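Local coordinates for protein tRNA (adenine(9)-N1)-methyltransferase (Sulfolobus acidocaldarius, PDB 5A7Z) that methylates N1 of the adenosine at position 9 of tRNA, using S-adenosyl-L-methionine as methyl donor, at residues A186-I199 with I245-L259. Sequence-based numbering, arbitrary orientation.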
ATOM      1  N   ALA A 186       1.698 -18.881  -3.263  1.00 44.28           N
ATOM      2  CA  ALA A 186       2.416 -17.727  -2.771  1.00 46.86           C
ATOM      3  C   ALA A 186       3.289 -18.111  -1.570  1.00 45.92           C
ATOM      4  O   ALA A 186       2.858 -18.826  -0.674  1.00 44.27           O
ATOM      5  CB  ALA A 186       1.450 -16.617  -2.399  1.00 46.01           C
ATOM      6  N   THR A 187       4.520 -17.629  -1.580  1.00 43.50           N
ATOM      7  CA  THR A 187       5.388 -17.704  -0.429  1.00 41.27           C
ATOM      8  C   THR A 187       5.802 -16.292  -0.069  1.00 46.43           C
ATOM      9  O   THR A 187       5.569 -15.342  -0.831  1.00 45.08           O
ATOM     10  CB  THR A 187       6.667 -18.468  -0.754  1.00 40.32           C
ATOM     11  OG1 THR A 187       7.386 -17.745  -1.739  1.00 42.12           O
ATOM     12  CG2 THR A 187       6.376 -19.856  -1.274  1.00 38.43           C
ATOM     13  N   ASP A 188       6.431 -16.158   1.085  1.00 48.25           N
ATOM     14  CA  ASP A 188       6.934 -14.876   1.545  1.00 54.92           C
ATOM     15  C   ASP A 188       7.843 -14.268   0.486  1.00 53.50           C
ATOM     16  O   ASP A 188       7.727 -13.090   0.149  1.00 48.83           O
ATOM     17  CB  ASP A 188       7.678 -15.032   2.895  1.00 53.47           C
ATOM     18  CG  ASP A 188       6.710 -15.164   4.095  1.00 67.17           C
ATOM     19  OD1 ASP A 188       6.083 -14.141   4.455  1.00 76.46           O
ATOM     20  OD2 ASP A 188       6.569 -16.285   4.673  1.00 67.00           O
ATOM     21  N   GLN A 189       8.724 -15.079  -0.075  1.00 55.20           N
ATOM     22  CA  GLN A 189       9.740 -14.538  -0.946  1.00 57.05           C
ATOM     23  C   GLN A 189       9.179 -14.243  -2.330  1.00 49.78           C
ATOM     24  O   GLN A 189       9.526 -13.216  -2.927  1.00 45.62           O
ATOM     25  CB  GLN A 189      10.976 -15.452  -0.994  1.00 64.03           C
ATOM     26  CG  GLN A 189      11.768 -15.503   0.336  1.00 70.10           C
ATOM     27  CD  GLN A 189      11.954 -14.127   1.006  1.00 76.45           C
ATOM     28  OE1 GLN A 189      11.277 -13.793   2.003  1.00 62.53           O
ATOM     29  NE2 GLN A 189      12.861 -13.318   0.454  1.00 78.06           N
ATOM     30  N   ILE A 190       8.260 -15.073  -2.815  1.00 40.11           N
ATOM     31  CA  ILE A 190       7.604 -14.741  -4.083  1.00 42.80           C
ATOM     32  C   ILE A 190       7.094 -13.306  -4.025  1.00 42.59           C
ATOM     33  O   ILE A 190       7.297 -12.519  -4.945  1.00 37.40           O
ATOM     34  CB  ILE A 190       6.412 -15.630  -4.393  1.00 46.91           C
ATOM     35  CG1 ILE A 190       6.853 -17.079  -4.641  1.00 49.77           C
ATOM     36  CG2 ILE A 190       5.671 -15.088  -5.618  1.00 50.35           C
ATOM     37  CD1 ILE A 190       7.884 -17.238  -5.720  1.00 50.84           C
ATOM     38  N   LEU A 191       6.450 -12.966  -2.915  1.00 40.96           N
ATOM     39  CA  LEU A 191       5.884 -11.640  -2.748  1.00 43.65           C
ATOM     40  C   LEU A 191       6.920 -10.548  -2.618  1.00 44.91           C
ATOM     41  O   LEU A 191       6.767  -9.493  -3.216  1.00 42.56           O
ATOM     42  CB  LEU A 191       4.957 -11.598  -1.551  1.00 45.93           C
ATOM     43  CG  LEU A 191       3.788 -12.577  -1.604  1.00 42.11           C
ATOM     44  CD1 LEU A 191       2.892 -12.333  -0.411  1.00 40.87           C
ATOM     45  CD2 LEU A 191       3.017 -12.451  -2.917  1.00 45.07           C
ATOM     46  N   ARG A 192       7.976 -10.785  -1.840  1.00 48.66           N
ATOM     47  CA  ARG A 192       8.985  -9.749  -1.639  1.00 48.75           C
ATOM     48  C   ARG A 192       9.753  -9.541  -2.928  1.00 48.14           C
ATOM     49  O   ARG A 192      10.171  -8.434  -3.237  1.00 47.02           O
ATOM     50  CB  ARG A 192       9.923 -10.081  -0.477  1.00 51.97           C
ATOM     51  CG  ARG A 192       9.180 -10.260   0.848  1.00 58.11           C
ATOM     52  CD  ARG A 192       9.898  -9.656   2.057  1.00 61.95           C
ATOM     53  NE  ARG A 192       9.040  -9.695   3.250  1.00 62.49           N
ATOM     54  CZ  ARG A 192       8.800 -10.793   3.979  1.00 63.91           C
ATOM     55  NH1 ARG A 192       9.401 -11.948   3.681  1.00 63.16           N
ATOM     56  NH2 ARG A 192       7.960 -10.741   5.015  1.00 60.30           N
ATOM     57  N   ASP A 193       9.864 -10.592  -3.718  1.00 45.41           N
ATOM     58  CA  ASP A 193      10.604 -10.517  -4.963  1.00 45.31           C
ATOM     59  C   ASP A 193       9.862  -9.877  -6.111  1.00 48.54           C
ATOM     60  O   ASP A 193      10.447  -9.704  -7.158  1.00 52.19           O
ATOM     61  CB  ASP A 193      11.034 -11.909  -5.405  1.00 55.15           C
ATOM     62  CG  ASP A 193      12.118 -12.499  -4.513  1.00 60.18           C
ATOM     63  OD1 ASP A 193      12.534 -11.805  -3.537  1.00 56.08           O
ATOM     64  OD2 ASP A 193      12.526 -13.662  -4.779  1.00 58.88           O
ATOM     65  N   HIS A 194       8.592  -9.547  -5.950  1.00 43.11           N
ATOM     66  CA  HIS A 194       7.860  -8.900  -7.017  1.00 38.18           C
ATOM     67  C   HIS A 194       7.494  -7.494  -6.641  1.00 36.35           C
ATOM     68  O   HIS A 194       7.417  -7.187  -5.501  1.00 38.56           O
ATOM     69  CB  HIS A 194       6.652  -9.700  -7.395  1.00 38.58           C
ATOM     70  CG  HIS A 194       6.964 -10.862  -8.261  1.00 42.34           C
ATOM     71  ND1 HIS A 194       7.379 -12.065  -7.758  1.00 47.20           N
ATOM     72  CD2 HIS A 194       6.934 -11.004  -9.601  1.00 44.75           C
ATOM     73  CE1 HIS A 194       7.586 -12.905  -8.749  1.00 46.87           C
ATOM     74  NE2 HIS A 194       7.328 -12.284  -9.879  1.00 45.28           N
ATOM     75  N   ASN A 195       7.296  -6.624  -7.605  1.00 33.88           N
ATOM     76  CA  ASN A 195       7.040  -5.219  -7.259  1.00 33.38           C
ATOM     77  C   ASN A 195       5.701  -4.664  -7.758  1.00 31.46           C
ATOM     78  O   ASN A 195       5.403  -3.489  -7.556  1.00 33.87           O
ATOM     79  CB  ASN A 195       8.197  -4.324  -7.688  1.00 28.90           C
ATOM     80  CG  ASN A 195       8.407  -4.317  -9.167  1.00 30.65           C
ATOM     81  OD1 ASN A 195       7.629  -4.877  -9.912  1.00 33.05           O
ATOM     82  ND2 ASN A 195       9.459  -3.647  -9.611  1.00 31.80           N
ATOM     83  N   VAL A 196       4.934  -5.498  -8.452  1.00 32.28           N
ATOM     84  CA  VAL A 196       3.609  -5.109  -8.986  1.00 30.54           C
ATOM     85  C   VAL A 196       2.631  -6.276  -8.773  1.00 28.33           C
ATOM     86  O   VAL A 196       2.936  -7.407  -9.120  1.00 30.32           O
ATOM     87  CB  VAL A 196       3.676  -4.757 -10.479  1.00 30.03           C
ATOM     88  CG1 VAL A 196       2.286  -4.433 -11.020  1.00 33.07           C
ATOM     89  CG2 VAL A 196       4.629  -3.607 -10.717  1.00 30.90           C
ATOM     90  N   PHE A 197       1.477  -5.987  -8.179  1.00 28.62           N
ATOM     91  CA  PHE A 197       0.482  -7.023  -7.803  1.00 33.42           C
ATOM     92  C   PHE A 197      -0.867  -6.735  -8.393  1.00 31.06           C
ATOM     93  O   PHE A 197      -1.421  -5.673  -8.176  1.00 36.74           O
ATOM     94  CB  PHE A 197       0.394  -7.141  -6.276  1.00 35.29           C
ATOM     95  CG  PHE A 197       1.703  -7.444  -5.660  1.00 33.69           C
ATOM     96  CD1 PHE A 197       2.641  -6.452  -5.521  1.00 34.53           C
ATOM     97  CD2 PHE A 197       2.073  -8.748  -5.415  1.00 36.20           C
ATOM     98  CE1 PHE A 197       3.907  -6.737  -5.054  1.00 35.80           C
ATOM     99  CE2 PHE A 197       3.333  -9.042  -4.923  1.00 36.83           C
ATOM    100  CZ  PHE A 197       4.251  -8.036  -4.750  1.00 34.42           C
ATOM    101  N   VAL A 198      -1.368  -7.680  -9.195  1.00 32.92           N
ATOM    102  CA  VAL A 198      -2.600  -7.515  -9.933  1.00 30.97           C
ATOM    103  C   VAL A 198      -3.690  -8.393  -9.314  1.00 32.86           C
ATOM    104  O   VAL A 198      -3.539  -9.621  -9.216  1.00 30.08           O
ATOM    105  CB  VAL A 198      -2.422  -7.877 -11.424  1.00 34.76           C
ATOM    106  CG1 VAL A 198      -3.730  -7.678 -12.180  1.00 33.42           C
ATOM    107  CG2 VAL A 198      -1.330  -7.025 -12.071  1.00 35.63           C
ATOM    108  N   ILE A 199      -4.773  -7.724  -8.901  1.00 37.50           N
ATOM    109  CA  ILE A 199      -5.977  -8.345  -8.347  1.00 41.06           C
ATOM    110  C   ILE A 199      -7.188  -7.942  -9.192  1.00 38.52           C
ATOM    111  O   ILE A 199      -7.556  -6.766  -9.268  1.00 38.07           O
ATOM    112  CB  ILE A 199      -6.203  -7.919  -6.865  1.00 44.95           C
ATOM    113  CG1 ILE A 199      -4.856  -7.782  -6.142  1.00 49.04           C
ATOM    114  CG2 ILE A 199      -7.064  -8.963  -6.146  1.00 47.34           C
ATOM    115  CD1 ILE A 199      -4.890  -6.988  -4.845  1.00 58.05           C
ATOM    116  N   ILE A 245      -7.048  -9.052   0.611  1.00 30.14           N
ATOM    117  CA  ILE A 245      -5.897  -9.534  -0.140  1.00 31.67           C
ATOM    118  C   ILE A 245      -4.809  -8.452  -0.228  1.00 31.25           C
ATOM    119  O   ILE A 245      -3.612  -8.734  -0.030  1.00 30.56           O
ATOM    120  CB  ILE A 245      -6.292  -9.944  -1.591  1.00 31.85           C
ATOM    121  CG1 ILE A 245      -7.261 -11.136  -1.597  1.00 38.55           C
ATOM    122  CG2 ILE A 245      -5.064 -10.303  -2.406  1.00 28.93           C
ATOM    123  CD1 ILE A 245      -6.702 -12.372  -0.928  1.00 42.50           C
ATOM    124  N   LEU A 246      -5.207  -7.234  -0.588  1.00 28.73           N
ATOM    125  CA  LEU A 246      -4.262  -6.115  -0.637  1.00 29.05           C
ATOM    126  C   LEU A 246      -3.519  -5.969   0.700  1.00 29.17           C
ATOM    127  O   LEU A 246      -2.299  -5.906   0.754  1.00 30.22           O
ATOM    128  CB  LEU A 246      -5.014  -4.839  -0.922  1.00 31.49           C
ATOM    129  CG  LEU A 246      -4.152  -3.579  -0.979  1.00 33.87           C
ATOM    130  CD1 LEU A 246      -3.078  -3.766  -2.011  1.00 34.72           C
ATOM    131  CD2 LEU A 246      -5.009  -2.367  -1.330  1.00 36.48           C
ATOM    132  N   GLU A 247      -4.264  -5.924   1.788  1.00 31.83           N
ATOM    133  CA  GLU A 247      -3.646  -5.750   3.092  1.00 33.59           C
ATOM    134  C   GLU A 247      -2.666  -6.883   3.450  1.00 34.33           C
ATOM    135  O   GLU A 247      -1.624  -6.641   4.054  1.00 33.23           O
ATOM    136  CB  GLU A 247      -4.698  -5.598   4.184  1.00 35.97           C
ATOM    137  CG  GLU A 247      -4.059  -5.379   5.532  1.00 37.67           C
ATOM    138  CD  GLU A 247      -5.041  -5.014   6.622  1.00 42.23           C
ATOM    139  OE1 GLU A 247      -6.164  -4.597   6.293  1.00 48.59           O
ATOM    140  OE2 GLU A 247      -4.680  -5.148   7.826  1.00 45.90           O
ATOM    141  N   ILE A 248      -2.982  -8.104   3.053  1.00 33.16           N
ATOM    142  CA  ILE A 248      -2.060  -9.208   3.257  1.00 34.74           C
ATOM    143  C   ILE A 248      -0.740  -8.980   2.551  1.00 34.59           C
ATOM    144  O   ILE A 248       0.328  -9.288   3.103  1.00 34.27           O
ATOM    145  CB  ILE A 248      -2.646 -10.551   2.782  1.00 34.43           C
ATOM    146  CG1 ILE A 248      -3.742 -11.021   3.744  1.00 37.81           C
ATOM    147  CG2 ILE A 248      -1.542 -11.596   2.673  1.00 37.13           C
ATOM    148  CD1 ILE A 248      -4.650 -12.100   3.180  1.00 38.43           C
ATOM    149  N   ILE A 249      -0.806  -8.533   1.299  1.00 35.51           N
ATOM    150  CA  ILE A 249       0.416  -8.328   0.502  1.00 34.28           C
ATOM    151  C   ILE A 249       1.236  -7.257   1.215  1.00 31.73           C
ATOM    152  O   ILE A 249       2.426  -7.390   1.402  1.00 31.91           O
ATOM    153  CB  ILE A 249       0.127  -7.841  -0.954  1.00 35.72           C
ATOM    154  CG1 ILE A 249      -0.848  -8.758  -1.706  1.00 40.81           C
ATOM    155  CG2 ILE A 249       1.413  -7.716  -1.755  1.00 32.74           C
ATOM    156  CD1 ILE A 249      -0.370 -10.176  -1.864  1.00 40.40           C
ATOM    157  N   LEU A 250       0.580  -6.189   1.596  1.00 32.06           N
ATOM    158  CA  LEU A 250       1.262  -5.065   2.218  1.00 32.78           C
ATOM    159  C   LEU A 250       1.790  -5.420   3.631  1.00 32.93           C
ATOM    160  O   LEU A 250       2.821  -4.920   4.021  1.00 34.33           O
ATOM    161  CB  LEU A 250       0.340  -3.852   2.258  1.00 32.87           C
ATOM    162  CG  LEU A 250      -0.097  -3.287   0.895  1.00 37.28           C
ATOM    163  CD1 LEU A 250      -1.221  -2.273   1.082  1.00 38.88           C
ATOM    164  CD2 LEU A 250       1.072  -2.635   0.171  1.00 37.22           C
ATOM    165  N   ARG A 251       1.127  -6.330   4.355  1.00 32.95           N
ATOM    166  CA  ARG A 251       1.644  -6.769   5.662  1.00 36.17           C
ATOM    167  C   ARG A 251       3.008  -7.325   5.450  1.00 32.88           C
ATOM    168  O   ARG A 251       3.894  -7.118   6.243  1.00 29.28           O
ATOM    169  CB  ARG A 251       0.840  -7.930   6.279  1.00 42.49           C
ATOM    170  CG  ARG A 251      -0.621  -7.722   6.605  1.00 45.24           C
ATOM    171  CD  ARG A 251      -0.856  -6.541   7.457  1.00 46.09           C
ATOM    172  NE  ARG A 251      -2.088  -6.665   8.259  1.00 44.63           N
ATOM    173  CZ  ARG A 251      -2.102  -6.733   9.582  1.00 45.10           C
ATOM    174  NH1 ARG A 251      -0.969  -6.841  10.262  1.00 48.92           N
ATOM    175  NH2 ARG A 251      -3.238  -6.748  10.228  1.00 51.89           N
ATOM    176  N   VAL A 252       3.112  -8.176   4.433  1.00 33.41           N
ATOM    177  CA  VAL A 252       4.290  -8.973   4.208  1.00 33.53           C
ATOM    178  C   VAL A 252       5.416  -8.078   3.684  1.00 37.23           C
ATOM    179  O   VAL A 252       6.532  -8.132   4.177  1.00 38.66           O
ATOM    180  CB  VAL A 252       3.995 -10.115   3.229  1.00 34.31           C
ATOM    181  CG1 VAL A 252       5.276 -10.782   2.797  1.00 39.01           C
ATOM    182  CG2 VAL A 252       3.056 -11.134   3.865  1.00 35.23           C
ATOM    183  N   LYS A 253       5.090  -7.167   2.786  1.00 34.48           N
ATOM    184  CA  LYS A 253       6.125  -6.388   2.121  1.00 34.64           C
ATOM    185  C   LYS A 253       6.587  -5.183   2.908  1.00 35.82           C
ATOM    186  O   LYS A 253       7.735  -4.767   2.764  1.00 33.79           O
ATOM    187  CB  LYS A 253       5.640  -5.914   0.784  1.00 34.76           C
ATOM    188  CG  LYS A 253       5.379  -7.047  -0.190  1.00 37.07           C
ATOM    189  CD  LYS A 253       5.068  -6.495  -1.559  1.00 36.62           C
ATOM    190  CE  LYS A 253       6.260  -5.733  -2.149  1.00 33.46           C
ATOM    191  NZ  LYS A 253       7.335  -6.688  -2.483  1.00 32.87           N
ATOM    192  N   GLU A 254       5.692  -4.572   3.674  1.00 34.33           N
ATOM    193  CA  GLU A 254       6.019  -3.300   4.325  1.00 35.51           C
ATOM    194  C   GLU A 254       6.206  -3.469   5.824  1.00 35.73           C
ATOM    195  O   GLU A 254       6.890  -2.681   6.466  1.00 36.99           O
ATOM    196  CB  GLU A 254       4.937  -2.264   4.044  1.00 34.94           C
ATOM    197  CG  GLU A 254       4.958  -1.744   2.619  1.00 37.08           C
ATOM    198  CD  GLU A 254       6.188  -0.906   2.326  1.00 35.81           C
ATOM    199  OE1 GLU A 254       6.618  -0.132   3.205  1.00 37.25           O
ATOM    200  OE2 GLU A 254       6.708  -1.010   1.216  1.00 33.58           O
ATOM    201  N   LEU A 255       5.592  -4.497   6.381  1.00 34.46           N
ATOM    202  CA  LEU A 255       5.703  -4.756   7.812  1.00 35.84           C
ATOM    203  C   LEU A 255       6.611  -5.926   8.098  1.00 37.08           C
ATOM    204  O   LEU A 255       6.858  -6.255   9.234  1.00 41.55           O
ATOM    205  CB  LEU A 255       4.322  -5.004   8.415  1.00 34.70           C
ATOM    206  CG  LEU A 255       3.623  -3.796   9.007  1.00 38.87           C
ATOM    207  CD1 LEU A 255       3.841  -2.513   8.192  1.00 42.86           C
ATOM    208  CD2 LEU A 255       2.145  -4.097   9.190  1.00 38.72           C
ATOM    209  N   ASP A 256       7.127  -6.546   7.055  1.00 39.98           N
ATOM    210  CA  ASP A 256       7.914  -7.760   7.206  1.00 44.94           C
ATOM    211  C   ASP A 256       7.165  -8.833   7.978  1.00 41.90           C
ATOM    212  O   ASP A 256       7.753  -9.568   8.741  1.00 42.80           O
ATOM    213  CB  ASP A 256       9.255  -7.454   7.879  1.00 44.60           C
ATOM    214  CG  ASP A 256      10.170  -6.646   6.990  1.00 44.61           C
ATOM    215  OD1 ASP A 256      10.324  -7.042   5.813  1.00 49.77           O
ATOM    216  OD2 ASP A 256      10.692  -5.595   7.450  1.00 49.27           O
ATOM    217  N   GLN A 257       5.870  -8.931   7.756  1.00 39.03           N
ATOM    218  CA  GLN A 257       5.126  -9.936   8.389  1.00 38.47           C
ATOM    219  C   GLN A 257       5.225 -11.214   7.604  1.00 43.82           C
ATOM    220  O   GLN A 257       5.406 -11.227   6.380  1.00 39.65           O
ATOM    221  CB  GLN A 257       3.683  -9.526   8.536  1.00 44.22           C
ATOM    222  CG  GLN A 257       3.215  -9.549   9.965  1.00 45.28           C
ATOM    223  CD  GLN A 257       1.720  -9.440  10.107  1.00 50.90           C
ATOM    224  OE1 GLN A 257       1.032  -8.967   9.213  1.00 52.34           O
ATOM    225  NE2 GLN A 257       1.202  -9.899  11.245  1.00 58.23           N
ATOM    226  N   SER A 258       5.164 -12.302   8.347  1.00 43.05           N
ATOM    227  CA  SER A 258       4.929 -13.620   7.800  1.00 40.24           C
ATOM    228  C   SER A 258       3.601 -13.647   6.987  1.00 35.86           C
ATOM    229  O   SER A 258       2.571 -13.079   7.408  1.00 34.11           O
ATOM    230  CB  SER A 258       4.869 -14.592   8.981  1.00 41.78           C
ATOM    231  OG  SER A 258       4.631 -15.876   8.562  1.00 47.02           O
ATOM    232  N   LEU A 259       3.629 -14.303   5.838  1.00 33.98           N
ATOM    233  CA  LEU A 259       2.422 -14.548   5.061  1.00 38.08           C
ATOM    234  C   LEU A 259       1.379 -15.239   5.920  1.00 40.90           C
ATOM    235  O   LEU A 259       0.238 -14.782   6.021  1.00 40.39           O
ATOM    236  CB  LEU A 259       2.748 -15.422   3.849  1.00 42.07           C
ATOM    237  CG  LEU A 259       1.570 -15.731   2.917  1.00 45.57           C
ATOM    238  CD1 LEU A 259       0.681 -14.517   2.724  1.00 43.32           C
ATOM    239  CD2 LEU A 259       2.064 -16.238   1.571  1.00 45.47           C
TER
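Lys253 folds its long chain back at its last two torsions, so that the ammonium reaches Leu191 and the turn that follows helix 188-192. Lys253 NZ donates to Leu191 O at 3.0 Å and, almost straight along the C=O axis, to His194 O at 3.1 Å. The ammonium thus ties together two carbonyls at the C-terminal part of that helix, whose dipole would probably favour a positive charge. Arg192 works the other way round, its NE and NH2 both gripping Val252 O, each at 3.1 Å, in the C-terminal part of helix 245-255. That oxygen lies 18° out of the guanidinium plane, while Val252 CG1 sits over one guanidinium face, offset toward its rim. Asp256 OD1 makes a long salt bridge to Arg192 NE, lying well out of the guanidinium plane, so that charge alone acts. At the next helix start, the carboxylate of Asp188 suits a backbone N-H: its OD1 accepts from Leu259 N at 2.8 Å on the syn side.

Apolar groups fill the space between. The flat ring of Phe197 offers a face to Ile249 CG2, a CH-pi contact of 3.8 Å to the ring centroid, and meets Lys253 methylenes through CZ and CE1. Leu191 CD1 reaches Ile249 CD1 at 4.2 Å, Ile199 CD1 meets Ile245 CG2, and small Ala186 lets Leu259 CD2 lie close to its backbone.

Helix 245-255 runs nearly antiparallel to strand 196-199 (163°) and crosses helix 188-192 at -85°. It packs against the central sheet of the SPOUT methyltransferase domain, where strand 196-202 lies between strands 109-113 and 175-178; Met110 touches Leu246 and Leu250, and helix 259-265 touches Val252.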